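Local structure of hexokinase (Schistosoma mansoni, 1BDG) at residues E28-R32 and E258-W262; T342-L346 and D359-R364. The protein phosphorylates hexoses at the expense of ATP, giving hexose 6-phosphate and ADP in the first step of glycolysis, and is caught here with glucose bound. One frame throughout, in Å; residues are numbered along the deposited sequence.

Interaction 1 of 2, residues E28-R32 and E258-W262; sequences EICDR and ELDCW
Trp-262 and Ile-29 meet because their torsions send the outer chains across the gap: Trp-262 CG stands anti to its carbonyl carbon (chi1 -55°), Ile-29 CG1 does the same and so turns toward the indole, and the chi2 turn of Ile-29 then lays CD1 over it. CD1 lies 3.9 Å from the centroid of the five-membered ring of Trp-262 and 11° off the ring normal, the geometry of a CH-pi contact over the face. The opposite face is covered from within its own segment by CB of Cys-261, so the indole is sandwiched between two aliphatic groups. Along the six-membered ring the helix supplies polar residues. Glu-28 CG approaches Trp-262 CH2 at 3.5 Å, whereas Arg-32 NE comes to the same CH2, also at 3.5 Å, near the ring plane. NE thus lies at the indole edge, and with the guanidinium and indole planes 77° apart the two groups are not stacked. The extended Arg-32 chain brings NH1 to 3.5 Å from Glu-258 O, an oblique approach, and NE has a long salt bridge of 3.8 Å to Glu-28 OE2 one turn earlier. Deeper in, Leu-259 CD2 packs on Ile-29 CG1 at 3.7 Å, their side chains crossing at about a right angle. Glu-258 turns its carboxylate away, to Lys-256 N and Ser-50 OG. The contact thus sets one side of helix 23-41 against the loop that follows strand 243-247 and precedes helix 265-272, a loop within the predicted large subdomain. Phe-253 touches Arg-32, Glu-258 and Leu-259, Leu-21 touches the indole, and Cys-30 meets helix 357-389.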
# COMPACT_ATOMS: atom_id res chain seq x y z
N GLU A 28 3.37 -17.06 -13.53
CA GLU A 28 2.49 -17.87 -12.72
C GLU A 28 1.80 -17.12 -11.58
O GLU A 28 0.59 -17.25 -11.41
CB GLU A 28 3.26 -19.02 -12.12
CG GLU A 28 2.39 -19.99 -11.38
CD GLU A 28 2.35 -21.30 -12.10
OE1 GLU A 28 3.45 -21.72 -12.55
OE2 GLU A 28 1.23 -21.87 -12.24
N ILE A 29 2.56 -16.39 -10.76
CA ILE A 29 1.93 -15.62 -9.67
C ILE A 29 0.79 -14.84 -10.33
O ILE A 29 -0.38 -15.00 -9.97
CB ILE A 29 2.92 -14.65 -8.98
CG1 ILE A 29 3.87 -15.42 -8.07
CG2 ILE A 29 2.18 -13.58 -8.20
CD1 ILE A 29 5.16 -15.85 -8.73
N CYS A 30 1.13 -14.09 -11.37
CA CYS A 30 0.16 -13.32 -12.13
C CYS A 30 -1.01 -14.17 -12.59
O CYS A 30 -2.16 -13.80 -12.39
CB CYS A 30 0.85 -12.69 -13.34
SG CYS A 30 -0.25 -12.11 -14.61
N ASP A 31 -0.71 -15.35 -13.13
CA ASP A 31 -1.72 -16.29 -13.62
C ASP A 31 -2.68 -16.73 -12.52
O ASP A 31 -3.89 -16.77 -12.74
CB ASP A 31 -1.05 -17.53 -14.18
CG ASP A 31 -1.63 -17.96 -15.48
OD1 ASP A 31 -1.65 -17.12 -16.41
OD2 ASP A 31 -2.06 -19.12 -15.59
N ARG A 32 -2.13 -17.11 -11.38
CA ARG A 32 -2.91 -17.52 -10.21
C ARG A 32 -3.69 -16.31 -9.67
O ARG A 32 -4.87 -16.42 -9.33
CB ARG A 32 -1.97 -18.06 -9.11
CG ARG A 32 -1.51 -19.49 -9.31
CD ARG A 32 -0.33 -19.86 -8.44
NE ARG A 32 0.11 -21.23 -8.71
CZ ARG A 32 -0.15 -22.28 -7.92
NH1 ARG A 32 -0.84 -22.13 -6.79
NH2 ARG A 32 0.19 -23.52 -8.31
N GLU A 258 -1.93 -19.79 -2.28
CA GLU A 258 -1.54 -19.51 -3.67
C GLU A 258 -0.07 -19.16 -3.89
O GLU A 258 0.47 -19.38 -4.97
CB GLU A 258 -2.43 -18.42 -4.29
CG GLU A 258 -3.93 -18.66 -4.23
CD GLU A 258 -4.58 -17.96 -3.05
OE1 GLU A 258 -3.95 -17.88 -2.00
OE2 GLU A 258 -5.72 -17.48 -3.17
N LEU A 259 0.60 -18.61 -2.89
CA LEU A 259 2.00 -18.26 -3.07
C LEU A 259 2.93 -19.18 -2.26
O LEU A 259 4.11 -18.86 -2.05
CB LEU A 259 2.24 -16.81 -2.67
CG LEU A 259 1.47 -15.77 -3.48
CD1 LEU A 259 1.64 -14.39 -2.87
CD2 LEU A 259 1.94 -15.81 -4.93
N ASP A 260 2.41 -20.36 -1.91
CA ASP A 260 3.14 -21.34 -1.10
C ASP A 260 4.42 -21.92 -1.66
O ASP A 260 5.16 -22.56 -0.93
CB ASP A 260 2.21 -22.48 -0.67
CG ASP A 260 1.45 -22.16 0.60
OD1 ASP A 260 1.80 -21.16 1.28
OD2 ASP A 260 0.51 -22.93 0.92
N CYS A 261 4.66 -21.76 -2.95
CA CYS A 261 5.87 -22.29 -3.54
C CYS A 261 6.96 -21.24 -3.57
O CYS A 261 8.15 -21.56 -3.60
CB CYS A 261 5.59 -22.73 -4.96
SG CYS A 261 4.41 -24.03 -5.05
N TRP A 262 6.53 -19.99 -3.54
CA TRP A 262 7.43 -18.86 -3.63
C TRP A 262 7.76 -18.18 -2.31
O TRP A 262 8.66 -17.36 -2.23
CB TRP A 262 6.85 -17.89 -4.65
CG TRP A 262 6.60 -18.58 -5.97
CD1 TRP A 262 7.53 -18.92 -6.89
CD2 TRP A 262 5.34 -19.03 -6.48
NE1 TRP A 262 6.95 -19.55 -7.95
CE2 TRP A 262 5.60 -19.63 -7.73
CE3 TRP A 262 4.02 -18.99 -6.02
CZ2 TRP A 262 4.59 -20.18 -8.51
CZ3 TRP A 262 3.02 -19.54 -6.80
CH2 TRP A 262 3.32 -20.13 -8.03

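Interaction 2 of 2, residues T342-L346 and D359-R364; sequences THYML and DNRIVR
The imidazole of His-343 and the carboxamide of Asn-360 stand nearly perpendicular, 88° between planes, and Asn-360 OD1 meets the imidazole at its edge, nearly in the ring plane. ND1 of His-343 donates to that oxygen at 2.7 Å with an N-H...O angle of 151°. The donor sits in the carbonyl plane, on a lone pair of OD1. At the other end of the amide, ND2 abuts CD1 of Leu-346. Beside this polar pair the interface turns apolar, with Val-363 CG1 receiving both Met-345 CE and Leu-346 CD2, each at 3.9 Å. In Thr-342 the placement of CG2 anti to the backbone N turns the methyl toward the carbonyl of Asn-360; its OG1 bonds to Asp-334. The axes of the two short segments pass at 101°, 9.3 Å apart. Tyr-327 and Val-331 of helix 327-331 cover Met-345, while Arg-364 reaches past the contact to Glu-332 and Asp-334, and Asp-359 binds Glu-356 N and Arg-310. One directed bond therefore joins an exposed histidine to a buried asparagine in a mixed polar and apolar crossing; its geometry is consistent with a protonated ND1 and would help hold the amide's rotation.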
# COMPACT_ATOMS: atom_id res chain seq x y z
N THR A 342 25.94 0.91 2.81
CA THR A 342 25.66 -0.30 3.56
C THR A 342 26.43 -0.19 4.86
O THR A 342 25.86 -0.23 5.94
CB THR A 342 26.14 -1.56 2.82
OG1 THR A 342 25.52 -1.61 1.53
CG2 THR A 342 25.77 -2.82 3.58
N HIS A 343 27.73 0.04 4.72
CA HIS A 343 28.64 0.19 5.85
C HIS A 343 28.12 1.17 6.90
O HIS A 343 27.98 0.83 8.08
CB HIS A 343 30.01 0.64 5.36
CG HIS A 343 31.05 0.68 6.43
ND1 HIS A 343 31.68 -0.45 6.90
CD2 HIS A 343 31.57 1.72 7.12
CE1 HIS A 343 32.53 -0.11 7.85
NE2 HIS A 343 32.49 1.20 8.00
N TYR A 344 27.82 2.38 6.47
CA TYR A 344 27.30 3.38 7.38
C TYR A 344 26.05 2.87 8.08
O TYR A 344 25.85 3.16 9.26
CB TYR A 344 27.00 4.69 6.62
CG TYR A 344 26.05 5.64 7.35
CD1 TYR A 344 24.65 5.48 7.26
CD2 TYR A 344 26.53 6.71 8.11
CE1 TYR A 344 23.78 6.35 7.90
CE2 TYR A 344 25.66 7.58 8.77
CZ TYR A 344 24.28 7.40 8.66
OH TYR A 344 23.42 8.25 9.30
N MET A 345 25.23 2.11 7.38
CA MET A 345 23.99 1.60 7.96
C MET A 345 24.23 0.69 9.14
O MET A 345 23.68 0.91 10.22
CB MET A 345 23.14 0.87 6.92
CG MET A 345 21.84 0.31 7.48
SD MET A 345 20.95 -0.59 6.22
CE MET A 345 21.36 -2.26 6.62
N LEU A 346 25.06 -0.32 8.92
CA LEU A 346 25.37 -1.28 9.96
C LEU A 346 25.89 -0.60 11.23
O LEU A 346 25.36 -0.83 12.32
CB LEU A 346 26.40 -2.29 9.46
CG LEU A 346 26.12 -3.15 8.22
CD1 LEU A 346 27.03 -4.38 8.24
CD2 LEU A 346 24.65 -3.57 8.19
N ASP A 359 30.59 -8.52 5.80
CA ASP A 359 29.29 -8.23 6.37
C ASP A 359 28.53 -7.23 5.52
O ASP A 359 27.33 -7.41 5.25
CB ASP A 359 29.43 -7.71 7.80
CG ASP A 359 30.14 -8.68 8.72
OD1 ASP A 359 29.86 -9.89 8.67
OD2 ASP A 359 30.99 -8.20 9.49
N ASN A 360 29.24 -6.19 5.10
CA ASN A 360 28.67 -5.15 4.26
C ASN A 360 28.23 -5.76 2.94
O ASN A 360 27.08 -5.57 2.51
CB ASN A 360 29.69 -4.05 4.02
CG ASN A 360 29.97 -3.22 5.25
OD1 ASN A 360 30.99 -2.52 5.33
ND2 ASN A 360 29.05 -3.23 6.21
N ARG A 361 29.13 -6.51 2.31
CA ARG A 361 28.83 -7.16 1.04
C ARG A 361 27.62 -8.10 1.17
O ARG A 361 26.67 -8.02 0.39
CB ARG A 361 30.05 -7.92 0.52
CG ARG A 361 29.75 -8.71 -0.72
CD ARG A 361 30.96 -8.95 -1.58
NE ARG A 361 31.13 -10.36 -1.90
CZ ARG A 361 32.03 -10.81 -2.77
NH1 ARG A 361 32.83 -9.95 -3.40
NH2 ARG A 361 32.17 -12.12 -2.97
N ILE A 362 27.67 -8.99 2.16
CA ILE A 362 26.59 -9.94 2.44
C ILE A 362 25.27 -9.19 2.67
O ILE A 362 24.25 -9.57 2.11
CB ILE A 362 26.91 -10.81 3.71
CG1 ILE A 362 27.90 -11.92 3.35
CG2 ILE A 362 25.64 -11.35 4.35
CD1 ILE A 362 28.37 -12.71 4.53
N VAL A 363 25.30 -8.10 3.44
CA VAL A 363 24.09 -7.33 3.73
C VAL A 363 23.49 -6.57 2.53
O VAL A 363 22.27 -6.47 2.42
CB VAL A 363 24.29 -6.39 4.95
CG1 VAL A 363 23.10 -5.47 5.14
CG2 VAL A 363 24.44 -7.22 6.21
N ARG A 364 24.33 -6.05 1.64
CA ARG A 364 23.80 -5.33 0.46
C ARG A 364 23.14 -6.33 -0.50
O ARG A 364 22.22 -6.00 -1.24
CB ARG A 364 24.91 -4.55 -0.26
CG ARG A 364 24.41 -3.52 -1.27
CD ARG A 364 25.08 -3.70 -2.62
NE ARG A 364 24.76 -2.65 -3.61
CZ ARG A 364 23.55 -2.42 -4.12
NH1 ARG A 364 22.50 -3.16 -3.75
NH2 ARG A 364 23.40 -1.46 -5.05

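Interactions 1 and 2 are separate: their centres are 31 Å apart and their nearest atoms about 18 Å. Helix 357-389 relates them, since it contributes residues 359-364 to interaction 2 and, through Cys-384 and Arg-387, touches Cys-30 on the helix of interaction 1. Neither contact includes a glucose ligand. In interaction 1 the side chain of Leu-259 is about 13 Å from the bound glucose and about 9 Å from that of the substrate-binding Glu-283. Interaction 2 borders instead a segment assigned to ATP by similarity: the Met-345 side chain is about 3 Å from that of Tyr-327.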